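Side-chain contacts in glutathione S-transferase-like protein (Methylobacillus flagellatus, PDB 4GLT), which binds glutathione and probably acts as a transferase of the glutathione S-transferase family: residues P72-I75 with S81-D84; V130-R135 with A143-Q148; R166-C169 with S173-L176; D196-Q199 with L204-H207. One frame throughout, in Å; residues are numbered along the deposited sequence.

Contact 1. Residues P72-I75 with S81-D84; sequences PVLI and SLYD. With GSH (glutathione), chain E.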
loop_
_atom_site.group_PDB
_atom_site.type_symbol
_atom_site.label_atom_id
_atom_site.label_comp_id
_atom_site.label_asym_id
_atom_site.label_seq_id
_atom_site.Cartn_x
_atom_site.Cartn_y
_atom_site.Cartn_z
ATOM N N PRO A 72 7.343 -0.574 -8.737
ATOM C CA PRO A 72 8.168 -1.685 -9.194
ATOM C C PRO A 72 7.374 -2.987 -9.302
ATOM O O PRO A 72 6.397 -3.172 -8.585
ATOM C CB PRO A 72 9.203 -1.822 -8.075
ATOM C CG PRO A 72 8.475 -1.400 -6.846
ATOM C CD PRO A 72 7.395 -0.430 -7.269
ATOM N N VAL A 73 7.864 -3.888 -10.142
ATOM C CA VAL A 73 7.415 -5.258 -10.199
ATOM C C VAL A 73 8.633 -6.150 -10.119
ATOM O O VAL A 73 9.580 -5.933 -10.845
ATOM C CB VAL A 73 6.744 -5.574 -11.512
ATOM C CG1 VAL A 73 6.061 -6.895 -11.425
ATOM C CG2 VAL A 73 5.785 -4.512 -11.877
ATOM N N LEU A 74 8.613 -7.156 -9.252
ATOM C CA LEU A 74 9.662 -8.174 -9.264
ATOM C C LEU A 74 9.174 -9.399 -10.026
ATOM O O LEU A 74 8.248 -10.087 -9.587
ATOM C CB LEU A 74 10.090 -8.564 -7.844
ATOM C CG LEU A 74 11.381 -9.390 -7.709
ATOM C CD1 LEU A 74 12.615 -8.500 -7.608
ATOM C CD2 LEU A 74 11.310 -10.303 -6.503
ATOM N N ILE A 75 9.783 -9.644 -11.184
ATOM C CA ILE A 75 9.521 -10.845 -11.973
ATOM C C ILE A 75 10.541 -11.931 -11.645
ATOM O O ILE A 75 11.717 -11.785 -11.967
ATOM C CB ILE A 75 9.616 -10.549 -13.475
ATOM C CG1 ILE A 75 8.700 -9.381 -13.832
ATOM C CG2 ILE A 75 9.296 -11.801 -14.285
ATOM C CD1 ILE A 75 9.027 -8.725 -15.153
ATOM N N SER A 81 5.151 -12.693 -11.054
ATOM C CA SER A 81 5.529 -11.355 -10.610
ATOM C C SER A 81 4.901 -10.938 -9.284
ATOM O O SER A 81 3.719 -11.152 -9.045
ATOM C CB SER A 81 5.253 -10.320 -11.703
ATOM O OG SER A 81 3.932 -10.419 -12.194
ATOM N N LEU A 82 5.703 -10.267 -8.473
ATOM C CA LEU A 82 5.274 -9.737 -7.198
ATOM C C LEU A 82 5.240 -8.208 -7.226
ATOM O O LEU A 82 6.158 -7.571 -7.715
ATOM C CB LEU A 82 6.225 -10.190 -6.101
ATOM C CG LEU A 82 6.368 -11.672 -5.799
ATOM C CD1 LEU A 82 7.479 -11.850 -4.802
ATOM C CD2 LEU A 82 5.090 -12.233 -5.265
ATOM N N TYR A 83 4.153 -7.647 -6.714
ATOM C CA TYR A 83 3.932 -6.218 -6.574
ATOM C C TYR A 83 2.964 -6.179 -5.408
ATOM O O TYR A 83 2.328 -7.173 -5.155
ATOM C CB TYR A 83 3.262 -5.686 -7.836
ATOM C CG TYR A 83 2.047 -6.486 -8.214
ATOM C CD1 TYR A 83 0.800 -6.134 -7.755
ATOM C CD2 TYR A 83 2.150 -7.618 -8.993
ATOM C CE1 TYR A 83 -0.302 -6.866 -8.072
ATOM C CE2 TYR A 83 1.049 -8.354 -9.313
ATOM C CZ TYR A 83 -0.175 -7.970 -8.849
ATOM O OH TYR A 83 -1.286 -8.693 -9.151
ATOM N N ASP A 84 2.817 -5.082 -4.682
ATOM C CA ASP A 84 3.540 -3.841 -4.846
ATOM C C ASP A 84 4.815 -3.869 -4.036
ATOM O O ASP A 84 5.261 -4.908 -3.608
ATOM C CB ASP A 84 2.681 -2.660 -4.412
ATOM C CG ASP A 84 2.323 -2.696 -2.939
ATOM O OD1 ASP A 84 2.533 -3.723 -2.287
ATOM O OD2 ASP A 84 1.827 -1.683 -2.430
HETATM N N1 GSH E . 1.880 1.069 -4.076
HETATM C CA1 GSH E . 2.886 0.901 -5.148
HETATM C C1 GSH E . 4.139 0.504 -4.427
HETATM O O11 GSH E . 5.026 -0.135 -5.018
HETATM O O12 GSH E . 4.232 0.819 -3.221
HETATM C CB1 GSH E . 3.018 2.209 -5.950
HETATM C CG1 GSH E . 3.993 2.098 -7.131
HETATM C CD1 GSH E . 4.104 3.425 -7.877
HETATM O OE1 GSH E . 3.362 4.356 -7.601
HETATM N N2 GSH E . 5.041 3.499 -8.831
HETATM C CA2 GSH E . 5.253 4.610 -9.765
HETATM C C2 GSH E . 5.816 5.855 -9.126
HETATM O O2 GSH E . 6.629 5.780 -8.215
HETATM C CB2 GSH E . 3.975 4.911 -10.537
HETATM S SG2 GSH E . 3.554 3.564 -11.665
HETATM N N3 GSH E . 5.404 7.022 -9.612
HETATM C CA3 GSH E . 5.801 8.295 -9.032
HETATM C C3 GSH E . 7.053 8.875 -9.657
HETATM O O31 GSH E . 7.245 10.109 -9.571
HETATM O O32 GSH E . 7.861 8.104 -10.227
#

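Contact 2. Residues V130-R135 with A143-Q148; sequences VMEGRR and AVIEKQ. With GSH (glutathione), chain F.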
loop_
_atom_site.group_PDB
_atom_site.type_symbol
_atom_site.label_atom_id
_atom_site.label_comp_id
_atom_site.label_asym_id
_atom_site.label_seq_id
_atom_site.Cartn_x
_atom_site.Cartn_y
_atom_site.Cartn_z
ATOM N N VAL A 130 2.236 16.419 -6.737
ATOM C CA VAL A 130 3.021 16.545 -7.964
ATOM C C VAL A 130 2.198 16.299 -9.224
ATOM O O VAL A 130 2.191 17.115 -10.142
ATOM C CB VAL A 130 4.220 15.584 -7.984
ATOM C CG1 VAL A 130 4.860 15.579 -9.371
ATOM C CG2 VAL A 130 5.228 15.964 -6.912
ATOM N N MET A 131 1.503 15.172 -9.272
ATOM C CA MET A 131 0.673 14.875 -10.436
ATOM C C MET A 131 -0.448 15.895 -10.588
ATOM O O MET A 131 -0.848 16.238 -11.713
ATOM C CB MET A 131 0.115 13.448 -10.368
ATOM C CG MET A 131 1.194 12.369 -10.330
ATOM S SD MET A 131 2.417 12.504 -11.660
ATOM C CE MET A 131 3.790 11.617 -10.917
ATOM N N GLU A 132 -0.957 16.390 -9.461
ATOM C CA GLU A 132 -2.046 17.366 -9.511
ATOM C C GLU A 132 -1.601 18.576 -10.315
ATOM O O GLU A 132 -2.375 19.153 -11.075
ATOM C CB GLU A 132 -2.485 17.787 -8.105
ATOM C CG GLU A 132 -3.552 18.879 -8.074
ATOM C CD GLU A 132 -4.880 18.453 -8.689
ATOM O OE1 GLU A 132 -5.026 17.276 -9.086
ATOM O OE2 GLU A 132 -5.791 19.301 -8.772
ATOM N N GLY A 133 -0.337 18.943 -10.146
ATOM C CA GLY A 133 0.220 20.095 -10.828
ATOM C C GLY A 133 0.438 19.841 -12.304
ATOM O O GLY A 133 0.641 20.776 -13.080
ATOM N N ARG A 134 0.396 18.573 -12.696
ATOM C CA ARG A 134 0.659 18.198 -14.076
ATOM C C ARG A 134 -0.612 18.087 -14.897
ATOM O O ARG A 134 -0.558 17.767 -16.086
ATOM C CB ARG A 134 1.389 16.866 -14.149
ATOM C CG ARG A 134 2.836 16.899 -13.714
ATOM C CD ARG A 134 3.587 15.809 -14.452
ATOM N NE ARG A 134 4.983 15.707 -14.051
ATOM C CZ ARG A 134 5.549 14.580 -13.638
ATOM N NH1 ARG A 134 4.833 13.462 -13.577
ATOM N NH2 ARG A 134 6.831 14.573 -13.297
ATOM N N ARG A 135 -1.754 18.334 -14.268
ATOM C CA ARG A 135 -3.026 18.237 -14.972
ATOM C C ARG A 135 -3.121 19.349 -16.017
ATOM O O ARG A 135 -2.426 20.357 -15.909
ATOM C CB ARG A 135 -4.175 18.275 -13.963
ATOM C CG ARG A 135 -4.090 17.136 -12.942
ATOM C CD ARG A 135 -5.199 17.198 -11.901
ATOM N NE ARG A 135 -6.485 17.477 -12.518
ATOM C CZ ARG A 135 -7.362 16.549 -12.895
ATOM N NH1 ARG A 135 -7.106 15.262 -12.702
ATOM N NH2 ARG A 135 -8.503 16.912 -13.462
ATOM N N ALA A 143 -6.688 23.243 -4.053
ATOM C CA ALA A 143 -7.140 22.716 -2.760
ATOM C C ALA A 143 -6.585 21.323 -2.522
ATOM O O ALA A 143 -6.162 20.979 -1.414
ATOM C CB ALA A 143 -8.659 22.687 -2.705
ATOM N N VAL A 144 -6.606 20.527 -3.585
ATOM C CA VAL A 144 -6.095 19.172 -3.573
ATOM C C VAL A 144 -4.616 19.176 -3.220
ATOM O O VAL A 144 -4.158 18.403 -2.383
ATOM C CB VAL A 144 -6.289 18.537 -4.959
ATOM C CG1 VAL A 144 -5.505 17.247 -5.074
ATOM C CG2 VAL A 144 -7.769 18.317 -5.233
ATOM N N ILE A 145 -3.875 20.071 -3.858
ATOM C CA ILE A 145 -2.460 20.229 -3.572
ATOM C C ILE A 145 -2.255 20.599 -2.102
ATOM O O ILE A 145 -1.416 20.021 -1.407
ATOM C CB ILE A 145 -1.854 21.313 -4.478
ATOM C CG1 ILE A 145 -2.000 20.905 -5.945
ATOM C CG2 ILE A 145 -0.395 21.562 -4.124
ATOM C CD1 ILE A 145 -1.555 21.967 -6.929
ATOM N N GLU A 146 -3.036 21.566 -1.633
ATOM C CA GLU A 146 -2.938 22.032 -0.257
ATOM C C GLU A 146 -3.147 20.883 0.732
ATOM O O GLU A 146 -2.336 20.654 1.631
ATOM C CB GLU A 146 -3.979 23.127 -0.015
ATOM C CG GLU A 146 -3.548 24.203 0.968
ATOM C CD GLU A 146 -2.916 23.632 2.222
ATOM O OE1 GLU A 146 -1.960 22.832 2.098
ATOM O OE2 GLU A 146 -3.371 23.989 3.331
ATOM N N LYS A 147 -4.229 20.158 0.558
ATOM C CA LYS A 147 -4.558 19.054 1.428
ATOM C C LYS A 147 -3.454 18.005 1.484
ATOM O O LYS A 147 -3.080 17.539 2.543
ATOM C CB LYS A 147 -5.843 18.416 0.933
ATOM C CG LYS A 147 -6.504 17.495 1.899
ATOM C CD LYS A 147 -7.612 16.769 1.202
ATOM C CE LYS A 147 -8.220 15.684 2.045
ATOM N NZ LYS A 147 -8.952 14.744 1.156
ATOM N N GLN A 148 -2.956 17.620 0.324
ATOM C CA GLN A 148 -1.925 16.586 0.266
ATOM C C GLN A 148 -0.619 17.049 0.903
ATOM O O GLN A 148 0.008 16.314 1.671
ATOM C CB GLN A 148 -1.675 16.175 -1.187
ATOM C CG GLN A 148 -2.901 15.624 -1.890
ATOM C CD GLN A 148 -3.410 14.353 -1.239
ATOM O OE1 GLN A 148 -4.563 13.970 -1.413
ATOM N NE2 GLN A 148 -2.551 13.696 -0.479
HETATM N N1 GSH F . -4.342 2.980 1.975
HETATM C CA1 GSH F . -4.899 3.140 3.339
HETATM C C1 GSH F . -5.415 1.826 3.867
HETATM O O11 GSH F . -5.826 1.827 5.042
HETATM O O12 GSH F . -5.405 0.795 3.144
HETATM C CB1 GSH F . -5.939 4.267 3.450
HETATM C CG1 GSH F . -7.140 4.165 2.511
HETATM C CD1 GSH F . -7.862 5.497 2.381
HETATM O OE1 GSH F . -7.362 6.407 1.738
HETATM N N2 GSH F . -9.055 5.637 2.974
HETATM C CA2 GSH F . -9.897 6.801 2.721
HETATM C C2 GSH F . -9.507 8.010 3.530
HETATM O O2 GSH F . -9.460 7.956 4.751
HETATM C CB2 GSH F . -11.364 6.451 2.966
HETATM S SG2 GSH F . -11.966 5.237 1.752
HETATM N N3 GSH F . -9.214 9.126 2.844
HETATM C CA3 GSH F . -9.052 10.406 3.519
HETATM C C3 GSH F . -8.034 11.344 2.888
HETATM O O31 GSH F . -7.240 10.911 2.019
HETATM O O32 GSH F . -8.022 12.541 3.264
#

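Contact 3. Residues R166-C169 with S173-L176; sequences RKWC and SFSL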
loop_
_atom_site.group_PDB
_atom_site.type_symbol
_atom_site.label_atom_id
_atom_site.label_comp_id
_atom_site.label_asym_id
_atom_site.label_seq_id
_atom_site.Cartn_x
_atom_site.Cartn_y
_atom_site.Cartn_z
ATOM N N ARG A 166 16.756 8.852 19.036
ATOM C CA ARG A 166 16.903 7.571 18.365
ATOM C C ARG A 166 18.004 7.611 17.306
ATOM O O ARG A 166 18.152 8.596 16.578
ATOM C CB ARG A 166 15.577 7.163 17.705
ATOM C CG ARG A 166 14.353 7.200 18.614
ATOM C CD ARG A 166 13.287 6.229 18.115
ATOM N NE ARG A 166 11.918 6.678 18.375
ATOM C CZ ARG A 166 11.236 6.422 19.489
ATOM N NH1 ARG A 166 9.994 6.876 19.626
ATOM N NH2 ARG A 166 11.795 5.720 20.469
ATOM N N LYS A 167 18.844 6.588 17.258
ATOM C CA LYS A 167 19.745 6.446 16.128
ATOM C C LYS A 167 19.005 6.085 14.834
ATOM O O LYS A 167 19.218 6.696 13.797
ATOM C CB LYS A 167 20.830 5.414 16.431
ATOM C CG LYS A 167 21.620 5.666 17.714
ATOM C CD LYS A 167 22.156 7.086 17.792
ATOM C CE LYS A 167 23.323 7.191 18.756
ATOM N NZ LYS A 167 22.927 6.975 20.174
ATOM N N TRP A 168 18.087 5.129 14.940
ATOM C CA TRP A 168 17.339 4.573 13.813
ATOM C C TRP A 168 15.886 4.495 14.236
ATOM O O TRP A 168 15.582 4.699 15.401
ATOM C CB TRP A 168 17.822 3.176 13.423
ATOM C CG TRP A 168 19.194 3.092 12.826
ATOM C CD1 TRP A 168 20.270 2.464 13.359
ATOM C CD2 TRP A 168 19.626 3.628 11.574
ATOM N NE1 TRP A 168 21.346 2.577 12.530
ATOM C CE2 TRP A 168 20.980 3.292 11.426
ATOM C CE3 TRP A 168 19.004 4.363 10.568
ATOM C CZ2 TRP A 168 21.718 3.663 10.315
ATOM C CZ3 TRP A 168 19.739 4.729 9.471
ATOM C CH2 TRP A 168 21.082 4.381 9.352
ATOM N N CYS A 169 14.982 4.243 13.294
ATOM C CA CYS A 169 13.554 4.279 13.597
ATOM C C CYS A 169 13.081 3.277 14.642
ATOM O O CYS A 169 12.347 3.638 15.544
ATOM C CB CYS A 169 12.746 4.037 12.324
ATOM S SG CYS A 169 12.880 5.321 11.081
ATOM N N SER A 173 18.065 -0.429 15.243
ATOM C CA SER A 173 18.736 -1.165 14.172
ATOM C C SER A 173 18.142 -0.925 12.810
ATOM O O SER A 173 16.921 -0.882 12.636
ATOM C CB SER A 173 18.841 -2.674 14.459
ATOM O OG SER A 173 17.662 -3.170 15.060
ATOM N N PHE A 174 19.044 -0.774 11.851
ATOM C CA PHE A 174 18.697 -0.410 10.511
ATOM C C PHE A 174 17.632 -1.367 9.988
ATOM O O PHE A 174 17.838 -2.575 9.938
ATOM C CB PHE A 174 19.954 -0.457 9.649
ATOM C CG PHE A 174 19.716 -0.056 8.233
ATOM C CD1 PHE A 174 19.642 1.277 7.893
ATOM C CD2 PHE A 174 19.566 -1.014 7.246
ATOM C CE1 PHE A 174 19.405 1.653 6.583
ATOM C CE2 PHE A 174 19.343 -0.648 5.928
ATOM C CZ PHE A 174 19.258 0.686 5.602
ATOM N N SER A 175 16.480 -0.830 9.620
ATOM C CA SER A 175 15.424 -1.673 9.103
ATOM C C SER A 175 14.767 -1.064 7.876
ATOM O O SER A 175 15.126 0.031 7.429
ATOM C CB SER A 175 14.371 -1.914 10.187
ATOM O OG SER A 175 13.818 -0.687 10.622
ATOM N N LEU A 176 13.808 -1.805 7.336
ATOM C CA LEU A 176 12.943 -1.314 6.291
ATOM C C LEU A 176 12.470 0.104 6.629
ATOM O O LEU A 176 12.352 0.949 5.750
ATOM C CB LEU A 176 11.758 -2.266 6.144
ATOM C CG LEU A 176 10.730 -1.981 5.062
ATOM C CD1 LEU A 176 11.407 -1.905 3.700
ATOM C CD2 LEU A 176 9.631 -3.045 5.081
#

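Contact 4. Residues D196-Q199 with L204-H207; sequences DWKQ and LARH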
loop_
_atom_site.group_PDB
_atom_site.type_symbol
_atom_site.label_atom_id
_atom_site.label_comp_id
_atom_site.label_asym_id
_atom_site.label_seq_id
_atom_site.Cartn_x
_atom_site.Cartn_y
_atom_site.Cartn_z
ATOM N N ASP A 196 12.774 23.272 2.212
ATOM C CA ASP A 196 13.950 23.259 3.071
ATOM C C ASP A 196 13.667 22.469 4.343
ATOM O O ASP A 196 13.624 23.025 5.441
ATOM C CB ASP A 196 14.393 24.682 3.405
ATOM C CG ASP A 196 15.830 24.744 3.874
ATOM O OD1 ASP A 196 16.537 25.705 3.502
ATOM O OD2 ASP A 196 16.253 23.822 4.604
ATOM N N TRP A 197 13.480 21.165 4.181
ATOM C CA TRP A 197 13.111 20.298 5.293
ATOM C C TRP A 197 14.249 20.082 6.281
ATOM O O TRP A 197 14.040 20.117 7.494
ATOM C CB TRP A 197 12.596 18.950 4.780
ATOM C CG TRP A 197 13.609 18.141 4.020
ATOM C CD1 TRP A 197 13.840 18.168 2.673
ATOM C CD2 TRP A 197 14.507 17.162 4.560
ATOM N NE1 TRP A 197 14.830 17.276 2.345
ATOM C CE2 TRP A 197 15.259 16.646 3.484
ATOM C CE3 TRP A 197 14.751 16.676 5.851
ATOM C CZ2 TRP A 197 16.240 15.669 3.658
ATOM C CZ3 TRP A 197 15.730 15.706 6.023
ATOM C CH2 TRP A 197 16.462 15.215 4.931
ATOM N N LYS A 198 15.446 19.846 5.755
ATOM C CA LYS A 198 16.600 19.541 6.589
ATOM C C LYS A 198 16.645 20.461 7.799
ATOM O O LYS A 198 16.812 20.013 8.937
ATOM C CB LYS A 198 17.898 19.651 5.781
ATOM C CG LYS A 198 18.100 18.516 4.783
ATOM C CD LYS A 198 19.577 18.307 4.483
ATOM C CE LYS A 198 19.952 18.821 3.106
ATOM N NZ LYS A 198 19.459 17.893 2.048
ATOM N N GLN A 199 16.477 21.753 7.545
ATOM C CA GLN A 199 16.581 22.758 8.593
ATOM C C GLN A 199 15.421 22.689 9.586
ATOM O O GLN A 199 15.609 22.896 10.788
ATOM C CB GLN A 199 16.644 24.151 7.973
ATOM C CG GLN A 199 16.963 25.247 8.968
ATOM C CD GLN A 199 16.815 26.623 8.365
ATOM O OE1 GLN A 199 17.253 27.618 8.942
ATOM N NE2 GLN A 199 16.192 26.688 7.194
ATOM N N LEU A 204 15.408 14.363 11.231
ATOM C CA LEU A 204 15.246 13.734 9.926
ATOM C C LEU A 204 16.465 13.978 9.040
ATOM O O LEU A 204 16.962 13.061 8.394
ATOM C CB LEU A 204 13.972 14.223 9.232
ATOM C CG LEU A 204 12.621 13.619 9.643
ATOM C CD1 LEU A 204 11.524 14.021 8.657
ATOM C CD2 LEU A 204 12.704 12.103 9.738
ATOM N N ALA A 205 16.944 15.218 9.017
ATOM C CA ALA A 205 18.140 15.558 8.255
ATOM C C ALA A 205 19.344 14.741 8.738
ATOM O O ALA A 205 20.141 14.265 7.929
ATOM C CB ALA A 205 18.425 17.048 8.350
ATOM N N ARG A 206 19.465 14.581 10.054
ATOM C CA ARG A 206 20.481 13.702 10.635
ATOM C C ARG A 206 20.336 12.253 10.172
ATOM O O ARG A 206 21.326 11.576 9.882
ATOM C CB ARG A 206 20.412 13.735 12.156
ATOM C CG ARG A 206 21.050 12.516 12.805
ATOM C CD ARG A 206 21.372 12.764 14.275
ATOM N NE ARG A 206 20.189 13.186 15.021
ATOM C CZ ARG A 206 19.241 12.357 15.448
ATOM N NH1 ARG A 206 19.333 11.054 15.202
ATOM N NH2 ARG A 206 18.195 12.827 16.117
ATOM N N HIS A 207 19.097 11.773 10.131
ATOM C CA HIS A 207 18.819 10.428 9.660
ATOM C C HIS A 207 19.212 10.344 8.192
ATOM O O HIS A 207 19.890 9.410 7.770
ATOM C CB HIS A 207 17.334 10.112 9.832
ATOM C CG HIS A 207 16.970 8.690 9.525
ATOM N ND1 HIS A 207 16.669 8.250 8.250
ATOM C CD2 HIS A 207 16.842 7.610 10.334
ATOM C CE1 HIS A 207 16.376 6.963 8.288
ATOM N NE2 HIS A 207 16.481 6.548 9.541
#

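Contact 1. Residues P72-I75 with S81-D84
P72, which follows a cis peptide bond, meets S81-D84 through its backbone: P72 O lies 4.1 Å from Y83 CB. Its ring is turned to the ligand, with P72 CD 3.3 Å from glutathione O11. D84 reaches the same γ-glutamyl end from the second segment, where its OD2 accepts a hydrogen bond from glutathione N1 at 3.2 Å. D84 OD1 bonds weakly to R86 N, capping helix 85-93, and pairs with R86 of the second subunit. Alanine in place of D84 would probably leave the ligand's amino group and that arginine without their anionic mate, and the helix start uncapped. At V73, CG1 is anti to the backbone N (chi1 -169°), which lays this methyl against S81 CB at 3.5 Å. L74 carries the polar link: L74 N to L82 O at 2.9 Å and L82 N to L74 O at 2.8 Å make these two the hydrogen-bonded antiparallel pair. Both leucine side chains lie on one face of the sheet, where they touch Y91 of helix 85-93. I75 and S81 form the non-hydrogen-bonded pair on the other face, I75 CG1 standing 4.2 Å from S81 CB, while S81 OG is held by H65 O. An antiparallel β-hairpin led in by a cis-proline and followed by a capped helix at the γ-glutamyl site is characteristic of the thioredoxin-like N-terminal domain of glutathione S-transferases.

Contact 2. Residues V130-R135 with A143-Q148
E132 and I145 cross obliquely, methylene on methylene, E132 CG lying only 3.3 Å from I145 CG1, a tight approach for two aliphatic carbons. The chain of E132 sets out with CG anti to the backbone N (chi1 176°); the bend at chi2 (64°) then lays CB and CG against I145 CG1 and turns CD to V144. I145 CD1 extends the same apolar surface and sits 3.9 Å from E132 CG. The valine comes in at about a right angle to the glutamate: V144 CG1 is 3.9 Å from E132 CD, and V144 CB stands at the same distance, 3.9 Å, from E132 OE2. These three side chains join the C-terminal end of helix 106-133 to the first turns of helix 142-162, which run in opposite senses as a helical hairpin in the all-helical C-terminal domain of the glutathione S-transferase fold. The polar end of E132 is satisfied elsewhere, since OE2 accepts from D141 N and forms a salt bridge with R135 of the second subunit; R135 returns the same bridge to E132 of that subunit. D141 OD1 also accepts from the backbone N of A143 and of V144, at the start of helix 142-162. Elsewhere on this helix, K147 stretches out fully, its NZ making a weak 3.2 Å hydrogen bond to O32 of a glutathione held also by K151 and by K70, I71 and S85 of the second subunit, which thus bridges the chains.

Contact 3. Residues R166-C169 with S173-L176
D178 OD1 is gripped by C169 N from one segment and by H207 NE2, while the other oxygen of this carboxylate, OD2, accepts from S175 N of the opposing segment; a single acidic group thus ties the two halves of the loop together next to W168 and F174. Across the contact those two rings form a T-shaped pair. The edge of F174 is directed at one face of the six-membered ring of W168, with centroids 5.2 Å apart and planes at 79°. The touching atom is F174 CD1, 3.7 Å from W168 CH2 and 3.8 Å from W168 CZ3; it sits above the six-membered ring, offset toward its rim. F174 CG is anti to the backbone N (chi1 -178°), which brings the phenyl edge over the indole face. S175 is the N-cap of helix 176-191, its OG weakly bonded to A177 N; D178 OD2 accepting from S175 N, and F174 packed on I179, are consistent with the N-capping box and hydrophobic staple known in the C-terminal domain of glutathione S-transferases. The pyrrole end of the indole comes close to the backbone: W168 CD1 is 4.0 Å from S173 CA and 3.8 Å from F174 N. Replacing W168 by alanine is likely to open a gap against A210 and M211 and leave the F174 edge without the face it points at. F174 also makes a cation-pi contact with R214.

Contact 4. Residues D196-Q199 with L204-H207
W197 enters the contact edge first, aimed at the backbone of L204 and A205. From CB the chain turns to put CG between the backbone N and the carbonyl carbon (chi1 63°), and this brings the six-membered ring up to helix 202-212. W197 CE3 is 4.1 Å from A205 N, whereas W197 CZ3, the foremost atom, is 3.3 Å from A205 N and as near to A205 CA. L204 C and A205 N lie close to the plane of the indole, so the peptide meets its rim. W197 CZ3 also touches L204 CB at 3.9 Å, and CH2 rests 3.7 Å from A205 CA. This packs the short, weakly bonded helix 197-200 on helix 202-212 of the helical C-terminal domain, W197 also touching L185 and E189 of helix 176-191. Over one face of the indole lies K198 CG, and Y208 meets the ring edge-to-face. A205 CB packs 3.4 Å from K198 O and 3.7 Å from K198 CB. The lysine leads its charge elsewhere, to a salt bridge with E189. The bonding between the segments is therefore van der Waals in kind, and probably depends on the small methyl of A205 and the fit of the indole rim.

How the contacts relate
From the N terminus the four contacts follow in series, each closing a short loop of its own; none crosses or encloses another. Contact 1 closes the five-residue turn of the hairpin in the N-terminal domain. Contact 2 spans seven residues between helices 106-133 and 142-162, contact 3 three residues ahead of helix 176-191, and contact 4 the four residues between 196-199 and 204-207. Contacts 1 and 2, with centres about 27 Å apart, both reach the second subunit. Contacts 3 and 4 touch directly: R166 O accepts a probable hydrogen bond from R206 NH1 at 3.1 Å, tying the loop before helix 176-191 to helix 202-212. The glutathione at contact 1 links the domains through Y187 and R191.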